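Long-range contacts in lipid II:glycine glycyltransferase (Staphylococcus aureus, PDB 6SNR), which probably adds the first glycine of the pentaglycine cross-bridge to the lysine of lipid II, taking it from glycyl-tRNA: residues R145-T150 with T351-G356; G355-D360 with G369-K374; G21-L26 with K315-Y320; L309-S314 with M341-E346. All coordinates share one frame; numbering follows the deposited sequence.

Interaction 1: R145-T150 with T351-G356; sequences RMTMIT and TYDFGG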
loop_
_atom_site.group_PDB
_atom_site.type_symbol
_atom_site.label_atom_id
_atom_site.label_comp_id
_atom_site.label_asym_id
_atom_site.label_seq_id
_atom_site.Cartn_x
_atom_site.Cartn_y
_atom_site.Cartn_z
ATOM N N ARG A 145 -15.171 -2.032 0.728
ATOM C CA ARG A 145 -15.956 -0.925 0.227
ATOM C C ARG A 145 -15.493 0.397 0.818
ATOM O O ARG A 145 -15.934 1.442 0.396
ATOM C CB ARG A 145 -17.471 -1.143 0.513
ATOM C CG ARG A 145 -18.341 -0.176 -0.250
ATOM C CD ARG A 145 -19.849 -0.437 -0.126
ATOM N NE ARG A 145 -20.343 -0.109 1.217
ATOM C CZ ARG A 145 -20.644 1.125 1.611
ATOM N NH1 ARG A 145 -20.461 2.158 0.810
ATOM N NH2 ARG A 145 -21.068 1.330 2.855
ATOM N N MET A 146 -14.625 0.340 1.843
ATOM C CA MET A 146 -13.990 1.519 2.391
ATOM C C MET A 146 -12.505 1.252 2.529
ATOM O O MET A 146 -12.118 0.186 3.011
ATOM C CB MET A 146 -14.611 1.868 3.776
ATOM C CG MET A 146 -16.092 2.070 3.723
ATOM S SD MET A 146 -16.778 2.197 5.425
ATOM C CE MET A 146 -18.491 2.187 4.977
ATOM N N THR A 147 -11.713 2.255 2.171
ATOM C CA THR A 147 -10.273 2.255 2.350
ATOM C C THR A 147 -9.800 3.540 2.998
ATOM O O THR A 147 -10.570 4.498 3.112
ATOM C CB THR A 147 -9.498 2.028 1.040
ATOM O OG1 THR A 147 -9.768 3.079 0.113
ATOM C CG2 THR A 147 -9.822 0.655 0.474
ATOM N N MET A 148 -8.545 3.558 3.400
ATOM C CA MET A 148 -7.947 4.727 4.010
ATOM C C MET A 148 -6.807 5.245 3.172
ATOM O O MET A 148 -5.818 4.523 2.916
ATOM C CB MET A 148 -7.455 4.399 5.426
ATOM C CG MET A 148 -8.568 3.902 6.323
ATOM S SD MET A 148 -9.651 5.215 6.927
ATOM C CE MET A 148 -8.685 5.787 8.331
ATOM N N ILE A 149 -6.943 6.494 2.733
ATOM C CA ILE A 149 -6.058 7.010 1.761
ATOM C C ILE A 149 -5.357 8.302 2.208
ATOM O O ILE A 149 -6.017 9.230 2.635
ATOM C CB ILE A 149 -6.836 7.316 0.467
ATOM C CG1 ILE A 149 -7.519 6.046 -0.084
ATOM C CG2 ILE A 149 -5.899 7.839 -0.601
ATOM C CD1 ILE A 149 -8.185 6.238 -1.458
ATOM N N THR A 150 -4.055 8.345 1.999
ATOM C CA THR A 150 -3.230 9.543 2.270
ATOM C C THR A 150 -2.927 10.309 0.988
ATOM O O THR A 150 -2.343 9.777 0.069
ATOM C CB THR A 150 -1.886 9.166 2.937
ATOM O OG1 THR A 150 -2.118 8.379 4.121
ATOM C CG2 THR A 150 -1.059 10.433 3.259
ATOM N N THR A 351 -1.878 9.552 -4.468
ATOM C CA THR A 351 -2.534 8.934 -3.327
ATOM C C THR A 351 -1.793 7.674 -2.899
ATOM O O THR A 351 -1.199 6.999 -3.713
ATOM C CB THR A 351 -4.027 8.596 -3.569
ATOM O OG1 THR A 351 -4.156 7.836 -4.769
ATOM C CG2 THR A 351 -4.844 9.863 -3.701
ATOM N N TYR A 352 -1.863 7.380 -1.617
ATOM C CA TYR A 352 -1.202 6.243 -0.971
ATOM C C TYR A 352 -2.276 5.529 -0.151
ATOM O O TYR A 352 -2.821 6.047 0.833
ATOM C CB TYR A 352 -0.059 6.749 -0.105
ATOM C CG TYR A 352 0.780 5.729 0.601
ATOM C CD1 TYR A 352 0.436 5.239 1.873
ATOM C CD2 TYR A 352 1.972 5.299 0.053
ATOM C CE1 TYR A 352 1.233 4.323 2.532
ATOM C CE2 TYR A 352 2.773 4.391 0.699
ATOM C CZ TYR A 352 2.417 3.914 1.944
ATOM O OH TYR A 352 3.211 3.015 2.593
ATOM N N ASP A 353 -2.694 4.354 -0.635
ATOM C CA ASP A 353 -3.859 3.644 -0.148
ATOM C C ASP A 353 -3.437 2.535 0.817
ATOM O O ASP A 353 -2.763 1.554 0.450
ATOM C CB ASP A 353 -4.603 3.091 -1.393
ATOM C CG ASP A 353 -5.936 2.494 -1.086
ATOM O OD1 ASP A 353 -6.240 2.163 0.070
ATOM O OD2 ASP A 353 -6.676 2.301 -2.074
ATOM N N PHE A 354 -3.857 2.659 2.084
ATOM C CA PHE A 354 -3.589 1.645 3.093
ATOM C C PHE A 354 -4.527 0.445 3.067
ATOM O O PHE A 354 -4.405 -0.450 3.901
ATOM C CB PHE A 354 -3.694 2.267 4.487
ATOM C CG PHE A 354 -2.487 3.053 4.904
ATOM C CD1 PHE A 354 -2.391 4.394 4.603
ATOM C CD2 PHE A 354 -1.528 2.487 5.732
ATOM C CE1 PHE A 354 -1.300 5.139 5.023
ATOM C CE2 PHE A 354 -0.426 3.248 6.177
ATOM C CZ PHE A 354 -0.327 4.556 5.821
ATOM N N GLY A 355 -5.504 0.458 2.157
ATOM C CA GLY A 355 -6.463 -0.615 2.012
ATOM C C GLY A 355 -7.626 -0.542 2.996
ATOM O O GLY A 355 -7.900 0.507 3.565
ATOM N N GLY A 356 -8.250 -1.701 3.240
ATOM C CA GLY A 356 -9.574 -1.734 3.814
ATOM C C GLY A 356 -9.727 -1.365 5.278
ATOM O O GLY A 356 -8.819 -1.560 6.077
#
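Thr351 CB rests 3.6 Å from Ile149 CG2, which a chi1 of -59° sets anti to the Ile149 N, on the side of Thr351. One residue on, Tyr352 forms a hydrogen-bonded antiparallel pair with Thr150: Thr150 N donates to Tyr352 O at 2.9 Å, and Tyr352 N returns a bond to Thr150 O. Asp353 then faces Ile149 in a non-hydrogen-bonded pair. The Asp353 side chain crosses that of Thr147 at about a right angle, with OD1 3.4 Å from Thr147 CB, and closes an Asx turn by accepting Gly355 N at 2.8 Å. Here the two neighbours in the seven-stranded mixed sheet of the second GNAT-like domain lose strict register: a beta bulge places one extra residue on 351-356 between the Asp353 and Gly356 pairs. Phe354 N is held by Met148 O at 2.8 Å. The Phe354 ring offers its edge to Thr150 OG1, 3.5 Å from CE1, and a face to the rim of Tyr352; Thr150 OG1 itself is bonded to Trp377 O. Gly355, at a positive phi of 82°, turns its O to Met148 N. Gly356 CA closes on Met146 O at 3.3 Å, a CA-H...O contact.

Interaction 2: G355-D360 with G369-K374; sequences GGTDND and GLWAFK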
loop_
_atom_site.group_PDB
_atom_site.type_symbol
_atom_site.label_atom_id
_atom_site.label_comp_id
_atom_site.label_asym_id
_atom_site.label_seq_id
_atom_site.Cartn_x
_atom_site.Cartn_y
_atom_site.Cartn_z
ATOM N N GLY A 355 -5.504 0.458 2.157
ATOM C CA GLY A 355 -6.463 -0.615 2.012
ATOM C C GLY A 355 -7.626 -0.542 2.996
ATOM O O GLY A 355 -7.900 0.507 3.565
ATOM N N GLY A 356 -8.250 -1.701 3.240
ATOM C CA GLY A 356 -9.574 -1.734 3.814
ATOM C C GLY A 356 -9.727 -1.365 5.278
ATOM O O GLY A 356 -8.819 -1.560 6.077
ATOM N N THR A 357 -10.938 -0.949 5.583
ATOM C CA THR A 357 -11.351 -0.646 6.960
ATOM C C THR A 357 -12.852 -0.683 7.047
ATOM O O THR A 357 -13.546 -0.415 6.090
ATOM C CB THR A 357 -10.794 0.740 7.378
ATOM O OG1 THR A 357 -10.971 0.923 8.816
ATOM C CG2 THR A 357 -11.443 1.870 6.661
ATOM N N ASP A 358 -13.372 -0.917 8.271
ATOM C CA ASP A 358 -14.660 -0.422 8.669
ATOM C C ASP A 358 -14.590 1.051 9.074
ATOM O O ASP A 358 -13.532 1.564 9.423
ATOM C CB ASP A 358 -15.183 -1.226 9.906
ATOM C CG ASP A 358 -15.572 -2.651 9.589
ATOM O OD1 ASP A 358 -16.008 -2.981 8.436
ATOM O OD2 ASP A 358 -15.513 -3.500 10.536
ATOM N N ASN A 359 -15.730 1.723 8.975
ATOM C CA ASN A 359 -15.826 3.124 9.413
ATOM C C ASN A 359 -15.997 3.200 10.937
ATOM O O ASN A 359 -17.083 2.963 11.403
ATOM C CB ASN A 359 -17.000 3.807 8.755
ATOM C CG ASN A 359 -17.060 5.319 9.044
ATOM O OD1 ASN A 359 -16.224 5.841 9.766
ATOM N ND2 ASN A 359 -18.037 6.019 8.471
ATOM N N ASP A 360 -14.918 3.525 11.639
ATOM C CA ASP A 360 -14.910 3.778 13.102
ATOM C C ASP A 360 -15.543 2.642 13.874
ATOM O O ASP A 360 -16.541 2.832 14.601
ATOM C CB ASP A 360 -15.636 5.065 13.382
ATOM C CG ASP A 360 -15.457 5.540 14.847
ATOM O OD1 ASP A 360 -14.384 5.334 15.411
ATOM O OD2 ASP A 360 -16.444 6.062 15.391
ATOM N N GLY A 369 -8.180 -2.895 14.914
ATOM C CA GLY A 369 -6.769 -2.598 14.825
ATOM C C GLY A 369 -6.415 -1.935 13.495
ATOM O O GLY A 369 -5.568 -1.020 13.434
ATOM N N LEU A 370 -7.106 -2.350 12.437
ATOM C CA LEU A 370 -6.877 -1.689 11.132
ATOM C C LEU A 370 -7.224 -0.210 11.149
ATOM O O LEU A 370 -6.553 0.610 10.510
ATOM C CB LEU A 370 -7.700 -2.358 10.022
ATOM C CG LEU A 370 -7.380 -3.824 9.760
ATOM C CD1 LEU A 370 -8.412 -4.457 8.843
ATOM C CD2 LEU A 370 -5.987 -3.991 9.193
ATOM N N TRP A 371 -8.308 0.124 11.852
ATOM C CA TRP A 371 -8.752 1.523 11.931
ATOM C C TRP A 371 -7.758 2.334 12.762
ATOM O O TRP A 371 -7.331 3.409 12.332
ATOM C CB TRP A 371 -10.138 1.571 12.520
ATOM C CG TRP A 371 -10.639 2.913 12.906
ATOM C CD1 TRP A 371 -10.719 3.404 14.189
ATOM C CD2 TRP A 371 -11.198 3.914 12.059
ATOM N NE1 TRP A 371 -11.278 4.645 14.175
ATOM C CE2 TRP A 371 -11.580 4.990 12.879
ATOM C CE3 TRP A 371 -11.420 4.015 10.673
ATOM C CZ2 TRP A 371 -12.174 6.127 12.365
ATOM C CZ3 TRP A 371 -11.996 5.143 10.168
ATOM C CH2 TRP A 371 -12.369 6.201 11.010
ATOM N N ALA A 372 -7.367 1.778 13.916
ATOM C CA ALA A 372 -6.448 2.442 14.847
ATOM C C ALA A 372 -5.099 2.774 14.198
ATOM O O ALA A 372 -4.502 3.842 14.436
ATOM C CB ALA A 372 -6.247 1.557 16.080
ATOM N N PHE A 373 -4.614 1.830 13.388
ATOM C CA PHE A 373 -3.370 1.936 12.646
ATOM C C PHE A 373 -3.526 2.962 11.533
ATOM O O PHE A 373 -2.739 3.894 11.436
ATOM C CB PHE A 373 -2.962 0.556 12.096
ATOM C CG PHE A 373 -2.051 0.579 10.898
ATOM C CD1 PHE A 373 -0.907 1.340 10.861
ATOM C CD2 PHE A 373 -2.305 -0.286 9.833
ATOM C CE1 PHE A 373 -0.061 1.320 9.751
ATOM C CE2 PHE A 373 -1.474 -0.313 8.738
ATOM C CZ PHE A 373 -0.340 0.478 8.703
ATOM N N LYS A 374 -4.521 2.770 10.643
ATOM C CA LYS A 374 -4.522 3.544 9.430
ATOM C C LYS A 374 -4.928 5.023 9.645
ATOM O O LYS A 374 -4.458 5.885 8.930
ATOM C CB LYS A 374 -5.407 2.842 8.370
ATOM C CG LYS A 374 -4.841 1.484 8.025
ATOM C CD LYS A 374 -5.834 0.624 7.212
ATOM C CE LYS A 374 -5.357 -0.815 7.031
ATOM N NZ LYS A 374 -6.034 -1.562 5.883
#
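Lys374 NZ donates to Gly356 O at 2.8 Å, a hydrogen bond from the ammonium group at the end of a chain extended beyond CG, approaching 22° out of the carbonyl plane. Leu370 CD1 lies 4.0 Å from the same Gly356 O. The ammonium also bonds Phe354 O, so this buried lysine is held by two main-chain carbonyls of one strand end. Trp371 carries the larger interface. Asp360 CA sits over one face of the indole, 3.8 Å from the centroid of its five-membered ring, in a CH-pi contact. At the ring edge, Thr357 OG1 lies in the indole plane, 3.6 Å from CE3. Asp358 O also comes to CE3, at 3.5 Å. Asn359 runs alongside the indole in the same direction, its amide turned 47° from the ring.

The next shell explains the poses. With its CG anti to the backbone N (chi1 169°), Trp371 reaches across toward the loop. Thr357 OG1 gives its proton to Asp358 O at 2.7 Å, which ties down the very oxygens that border the ring. Lys374 N bonds Leu370 O within the helix. Further out, Met148 packs on Thr357, Trp371 and Lys374, and Asp358 OD1 accepts Leu137 N. The whole is a strand-loop-helix connection, in which a short helix folds back on the exit of a GNAT-like sheet strand and ties that exit by lysine-to-carbonyl bonds.

Interaction 3: G21-L26 with K315-Y320; sequences GDLLQL and KSYYLY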
loop_
_atom_site.group_PDB
_atom_site.type_symbol
_atom_site.label_atom_id
_atom_site.label_comp_id
_atom_site.label_asym_id
_atom_site.label_seq_id
_atom_site.Cartn_x
_atom_site.Cartn_y
_atom_site.Cartn_z
ATOM N N GLY A 21 -9.314 4.030 -13.060
ATOM C CA GLY A 21 -8.366 2.948 -13.119
ATOM C C GLY A 21 -7.973 2.395 -11.765
ATOM O O GLY A 21 -8.279 2.994 -10.724
ATOM N N ASP A 22 -7.353 1.222 -11.773
ATOM C CA ASP A 22 -6.985 0.542 -10.520
ATOM C C ASP A 22 -5.987 -0.526 -10.853
ATOM O O ASP A 22 -6.015 -1.119 -11.973
ATOM C CB ASP A 22 -8.205 -0.072 -9.800
ATOM C CG ASP A 22 -7.888 -0.486 -8.373
ATOM O OD1 ASP A 22 -7.811 0.470 -7.534
ATOM O OD2 ASP A 22 -7.637 -1.669 -8.094
ATOM N N LEU A 23 -5.150 -0.849 -9.873
ATOM C CA LEU A 23 -4.249 -1.996 -9.917
ATOM C C LEU A 23 -4.954 -3.306 -10.401
ATOM O O LEU A 23 -4.374 -4.095 -11.173
ATOM C CB LEU A 23 -3.657 -2.225 -8.526
ATOM C CG LEU A 23 -2.764 -3.403 -8.294
ATOM C CD1 LEU A 23 -1.484 -3.234 -9.104
ATOM C CD2 LEU A 23 -2.490 -3.631 -6.792
ATOM N N LEU A 24 -6.175 -3.563 -9.926
ATOM C CA LEU A 24 -6.822 -4.841 -10.177
ATOM C C LEU A 24 -7.353 -4.976 -11.621
ATOM O O LEU A 24 -7.821 -6.055 -11.965
ATOM C CB LEU A 24 -7.941 -5.079 -9.136
ATOM C CG LEU A 24 -7.577 -5.083 -7.663
ATOM C CD1 LEU A 24 -8.645 -5.767 -6.785
ATOM C CD2 LEU A 24 -6.166 -5.436 -7.267
ATOM N N GLN A 25 -7.212 -3.913 -12.440
ATOM C CA GLN A 25 -7.529 -3.939 -13.865
ATOM C C GLN A 25 -6.297 -4.022 -14.778
ATOM O O GLN A 25 -6.449 -3.999 -16.014
ATOM C CB GLN A 25 -8.428 -2.804 -14.260
ATOM C CG GLN A 25 -9.859 -2.944 -13.724
ATOM C CD GLN A 25 -10.595 -4.040 -14.495
ATOM O OE1 GLN A 25 -10.861 -5.194 -14.009
ATOM N NE2 GLN A 25 -10.846 -3.717 -15.685
ATOM N N LEU A 26 -5.113 -4.084 -14.196
ATOM C CA LEU A 26 -3.872 -4.201 -15.009
ATOM C C LEU A 26 -3.660 -5.614 -15.502
ATOM O O LEU A 26 -3.916 -6.600 -14.801
ATOM C CB LEU A 26 -2.626 -3.747 -14.206
ATOM C CG LEU A 26 -2.636 -2.291 -13.738
ATOM C CD1 LEU A 26 -1.341 -2.009 -12.969
ATOM C CD2 LEU A 26 -2.760 -1.354 -14.926
ATOM N N LYS A 315 -2.108 6.167 -8.581
ATOM C CA LYS A 315 -2.480 5.453 -7.334
ATOM C C LYS A 315 -1.333 4.569 -6.876
ATOM O O LYS A 315 -0.806 3.777 -7.635
ATOM C CB LYS A 315 -3.754 4.578 -7.539
ATOM C CG LYS A 315 -4.991 5.387 -7.851
ATOM C CD LYS A 315 -6.192 4.512 -8.152
ATOM C CE LYS A 315 -7.368 5.409 -8.490
ATOM N NZ LYS A 315 -8.608 4.633 -8.707
ATOM N N SER A 316 -0.960 4.691 -5.593
ATOM C CA SER A 316 -0.065 3.751 -4.977
ATOM C C SER A 316 -0.776 3.019 -3.863
ATOM O O SER A 316 -1.767 3.523 -3.305
ATOM C CB SER A 316 1.231 4.420 -4.450
ATOM O OG SER A 316 0.977 5.279 -3.338
ATOM N N TYR A 317 -0.280 1.827 -3.542
ATOM C CA TYR A 317 -0.925 0.925 -2.569
ATOM C C TYR A 317 0.071 0.277 -1.635
ATOM O O TYR A 317 1.010 -0.360 -2.085
ATOM C CB TYR A 317 -1.694 -0.214 -3.265
ATOM C CG TYR A 317 -2.623 0.195 -4.404
ATOM C CD1 TYR A 317 -2.110 0.513 -5.660
ATOM C CD2 TYR A 317 -4.004 0.186 -4.252
ATOM C CE1 TYR A 317 -2.946 0.867 -6.675
ATOM C CE2 TYR A 317 -4.857 0.563 -5.276
ATOM C CZ TYR A 317 -4.323 0.846 -6.521
ATOM O OH TYR A 317 -5.117 1.197 -7.585
ATOM N N TYR A 318 -0.149 0.430 -0.320
ATOM C CA TYR A 318 0.553 -0.345 0.692
ATOM C C TYR A 318 -0.167 -1.670 0.828
ATOM O O TYR A 318 -1.228 -1.756 1.427
ATOM C CB TYR A 318 0.523 0.467 2.030
ATOM C CG TYR A 318 0.893 -0.351 3.252
ATOM C CD1 TYR A 318 2.164 -0.851 3.405
ATOM C CD2 TYR A 318 -0.028 -0.644 4.211
ATOM C CE1 TYR A 318 2.542 -1.586 4.522
ATOM C CE2 TYR A 318 0.329 -1.365 5.345
ATOM C CZ TYR A 318 1.619 -1.817 5.496
ATOM O OH TYR A 318 2.017 -2.578 6.608
ATOM N N LEU A 319 0.384 -2.702 0.212
ATOM C CA LEU A 319 -0.310 -3.982 0.039
ATOM C C LEU A 319 -0.136 -4.920 1.225
ATOM O O LEU A 319 -1.098 -5.485 1.695
ATOM C CB LEU A 319 0.181 -4.659 -1.251
ATOM C CG LEU A 319 -0.771 -5.191 -2.339
ATOM C CD1 LEU A 319 -0.430 -6.600 -2.794
ATOM C CD2 LEU A 319 -2.254 -5.064 -2.030
ATOM N N TYR A 320 1.094 -5.065 1.718
ATOM C CA TYR A 320 1.431 -5.947 2.814
ATOM C C TYR A 320 2.612 -5.353 3.571
ATOM O O TYR A 320 3.516 -4.798 2.955
ATOM C CB TYR A 320 1.856 -7.349 2.315
ATOM C CG TYR A 320 0.755 -8.187 1.707
ATOM C CD1 TYR A 320 -0.132 -8.852 2.507
ATOM C CD2 TYR A 320 0.655 -8.347 0.318
ATOM C CE1 TYR A 320 -1.160 -9.630 1.964
ATOM C CE2 TYR A 320 -0.363 -9.112 -0.246
ATOM C CZ TYR A 320 -1.249 -9.761 0.580
ATOM O OH TYR A 320 -2.256 -10.522 0.050
#
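Lys315, its chain extended beyond CG, reaches Gly21 O with NZ at 2.6 Å, arriving nearly in line with the C=O bond, while Asp110 OD2 forms a salt bridge with the same ammonium. Beside it, the hydroxyl of Tyr317 bonds in both directions. It donates to Asp22 OD1 at 2.8 Å, meeting that oxygen from above the carboxylate plane, and it accepts Leu23 N at 3.1 Å along a nearly straight line of 170°. Carboxylate and phenol ring stand almost perpendicular, 83° apart. The other carboxylate oxygen, Asp22 OD2, accepts Leu24 N at 3.0 Å in an Asx turn that opens the 3-10 turn of residues 23-25, so one aspartate both shapes the loop and receives the tyrosine. This loop joins helices 8-17 and 27-33 and also touches strand 68-78 of the first sheet; strand 315-323 belongs to the second. The contact therefore bridges the two sheet-bearing domains of a FemABX enzyme. Asp22 OD1 and Lys315 NZ, 4.4 Å apart, form no salt bridge, but each may modestly stabilise the other. Outside this polar group Leu23 packs on the phenol: its CB lies 3.7 Å from Tyr317 CE1, and its CD2 lies over one face of the ring.

Interaction 4: L309-S314 with M341-E346; sequences LMFAGS and MKYARE
Phe311 and Ala344 bury the most surface where the strand ending at residue 312 meets helix 332-347. That helix is the crossover of a beta-alpha-beta unit, since it links the adjacent parallel strands 315-323 and 351-356 and packs on one face of their sheet. The 309-312 segment of the neighbouring strand runs beneath the helix at 23° to it, with a closest axis approach of 10.3 Å.

The ring of Phe311 points its edge at the helix. CE2 comes to 3.7 Å from Ala344 CA, which lies in the ring plane, and to 3.9 Å from Ala344 CB. The small alanine thus lets the aromatic rim press against the helix backbone itself. Beyond this contact Phe311 meets the ring of His347, and Ala344 touches Ser316 on the next strand.

Tyr343 adds the second aromatic. Its CG is anti to the backbone N (chi1 177°), which swings the phenol out over the strand, where the edge of its ring meets Phe311 CZ; the nearest pair is Phe311 CZ to Tyr343 CE1 at 4.0 Å. The two side chains pass at a slant. Phe229, on strand 226-233, makes an edge-to-face contact with Tyr343. Elsewhere on the helix, a salt bridge runs from Arg345 NE to the anti lone pair of Glu346 OE2 at 2.9 Å. Leu309 CD2 touches both helix residues of the contact: it is 3.9 Å from Tyr343 CD1 and 4.3 Å from Ala344 CB.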
loop_
_atom_site.group_PDB
_atom_site.type_symbol
_atom_site.label_atom_id
_atom_site.label_comp_id
_atom_site.label_asym_id
_atom_site.label_seq_id
_atom_site.Cartn_x
_atom_site.Cartn_y
_atom_site.Cartn_z
ATOM N N LEU A 309 4.837 -2.361 -1.938
ATOM C CA LEU A 309 4.215 -1.132 -2.415
ATOM C C LEU A 309 3.902 -1.330 -3.896
ATOM O O LEU A 309 4.779 -1.698 -4.660
ATOM C CB LEU A 309 5.179 0.046 -2.288
ATOM C CG LEU A 309 4.733 1.421 -2.726
ATOM C CD1 LEU A 309 3.590 1.894 -1.850
ATOM C CD2 LEU A 309 5.896 2.428 -2.739
ATOM N N MET A 310 2.630 -1.175 -4.271
ATOM C CA MET A 310 2.196 -1.346 -5.676
ATOM C C MET A 310 1.791 -0.053 -6.285
ATOM O O MET A 310 1.488 0.915 -5.581
ATOM C CB MET A 310 0.964 -2.288 -5.745
ATOM C CG MET A 310 1.024 -3.518 -4.905
ATOM S SD MET A 310 2.504 -4.508 -5.083
ATOM C CE MET A 310 3.178 -4.326 -3.492
ATOM N N PHE A 311 1.702 0.019 -7.624
ATOM C CA PHE A 311 1.290 1.225 -8.309
ATOM C C PHE A 311 0.350 0.925 -9.477
ATOM O O PHE A 311 0.481 -0.128 -10.140
ATOM C CB PHE A 311 2.454 1.957 -8.963
ATOM C CG PHE A 311 3.448 2.516 -7.964
ATOM C CD1 PHE A 311 4.501 1.753 -7.503
ATOM C CD2 PHE A 311 3.276 3.780 -7.512
ATOM C CE1 PHE A 311 5.416 2.290 -6.561
ATOM C CE2 PHE A 311 4.159 4.325 -6.597
ATOM C CZ PHE A 311 5.218 3.578 -6.112
ATOM N N ALA A 312 -0.506 1.880 -9.731
ATOM C CA ALA A 312 -1.321 1.947 -10.953
ATOM C C ALA A 312 -1.488 3.385 -11.334
ATOM O O ALA A 312 -2.435 4.048 -10.938
ATOM C CB ALA A 312 -2.681 1.230 -10.758
ATOM N N GLY A 313 -0.515 3.946 -12.077
ATOM C CA GLY A 313 -0.583 5.340 -12.396
ATOM C C GLY A 313 -0.385 6.211 -11.177
ATOM O O GLY A 313 0.573 5.979 -10.404
ATOM N N SER A 314 -1.272 7.164 -11.010
ATOM C CA SER A 314 -1.192 8.070 -9.864
ATOM C C SER A 314 -1.631 7.414 -8.548
ATOM O O SER A 314 -1.525 8.058 -7.468
ATOM C CB SER A 314 -1.984 9.325 -10.135
ATOM O OG SER A 314 -3.348 9.088 -10.033
ATOM N N MET A 341 5.941 6.591 1.280
ATOM C CA MET A 341 5.087 7.653 0.775
ATOM C C MET A 341 5.895 8.591 -0.082
ATOM O O MET A 341 5.461 8.991 -1.161
ATOM C CB MET A 341 4.415 8.400 1.892
ATOM C CG MET A 341 3.330 7.625 2.616
ATOM S SD MET A 341 2.751 8.624 4.022
ATOM C CE MET A 341 1.552 7.521 4.768
ATOM N N LYS A 342 7.090 8.968 0.385
ATOM C CA LYS A 342 7.941 9.854 -0.402
ATOM C C LYS A 342 8.370 9.210 -1.729
ATOM O O LYS A 342 8.320 9.893 -2.755
ATOM C CB LYS A 342 9.157 10.338 0.425
ATOM C CG LYS A 342 8.754 11.292 1.550
ATOM C CD LYS A 342 10.004 11.789 2.297
ATOM C CE LYS A 342 10.942 10.643 2.669
ATOM N NZ LYS A 342 12.131 11.073 3.473
ATOM N N TYR A 343 8.737 7.920 -1.714
ATOM C CA TYR A 343 9.116 7.182 -2.906
ATOM C C TYR A 343 7.937 7.159 -3.875
ATOM O O TYR A 343 8.105 7.366 -5.080
ATOM C CB TYR A 343 9.507 5.721 -2.583
ATOM C CG TYR A 343 9.834 4.918 -3.816
ATOM C CD1 TYR A 343 8.859 4.260 -4.534
ATOM C CD2 TYR A 343 11.129 4.856 -4.297
ATOM C CE1 TYR A 343 9.166 3.563 -5.677
ATOM C CE2 TYR A 343 11.448 4.161 -5.439
ATOM C CZ TYR A 343 10.462 3.475 -6.115
ATOM O OH TYR A 343 10.745 2.773 -7.266
ATOM N N ALA A 344 6.765 6.909 -3.342
ATOM C CA ALA A 344 5.567 6.808 -4.173
ATOM C C ALA A 344 5.317 8.160 -4.866
ATOM O O ALA A 344 5.052 8.218 -6.078
ATOM C CB ALA A 344 4.350 6.386 -3.340
ATOM N N ARG A 345 5.386 9.260 -4.106
ATOM C CA ARG A 345 5.207 10.604 -4.657
ATOM C C ARG A 345 6.231 10.853 -5.783
ATOM O O ARG A 345 5.880 11.363 -6.877
ATOM C CB ARG A 345 5.408 11.662 -3.546
ATOM C CG ARG A 345 5.354 13.110 -4.046
ATOM C CD ARG A 345 5.827 14.121 -2.981
ATOM N NE ARG A 345 7.257 13.921 -2.720
ATOM C CZ ARG A 345 7.860 14.123 -1.545
ATOM N NH1 ARG A 345 7.192 14.580 -0.491
ATOM N NH2 ARG A 345 9.150 13.826 -1.427
ATOM N N GLU A 346 7.478 10.478 -5.543
ATOM C CA GLU A 346 8.539 10.707 -6.537
ATOM C C GLU A 346 8.333 9.878 -7.816
ATOM O O GLU A 346 8.796 10.278 -8.896
ATOM C CB GLU A 346 9.924 10.473 -5.894
ATOM C CG GLU A 346 10.294 11.550 -4.862
ATOM C CD GLU A 346 10.083 12.960 -5.376
ATOM O OE1 GLU A 346 10.775 13.333 -6.351
ATOM O OE2 GLU A 346 9.210 13.684 -4.837
#

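All four contacts converge on one mixed sheet. Strands 302-312, 315-323, 351-356 and 146-151 lie in that order across it, so interactions 4, 3 and 1 step across neighbouring strands, with centres about 10 Å apart between 4 and 3 and again between 3 and 1. Interaction 2 shares Gly355 and Gly356 with interaction 1, their centres about 9 Å apart, and its centre is about 21 Å from that of interaction 4. Along the chain, interaction 4 is nested within the loop closed by interaction 1, interactions 3 and 4 cross, and interaction 2 follows interactions 3 and 4. Segments remote in sequence thus meet here, and interaction 3 joins this sheet to the part carrying the other one.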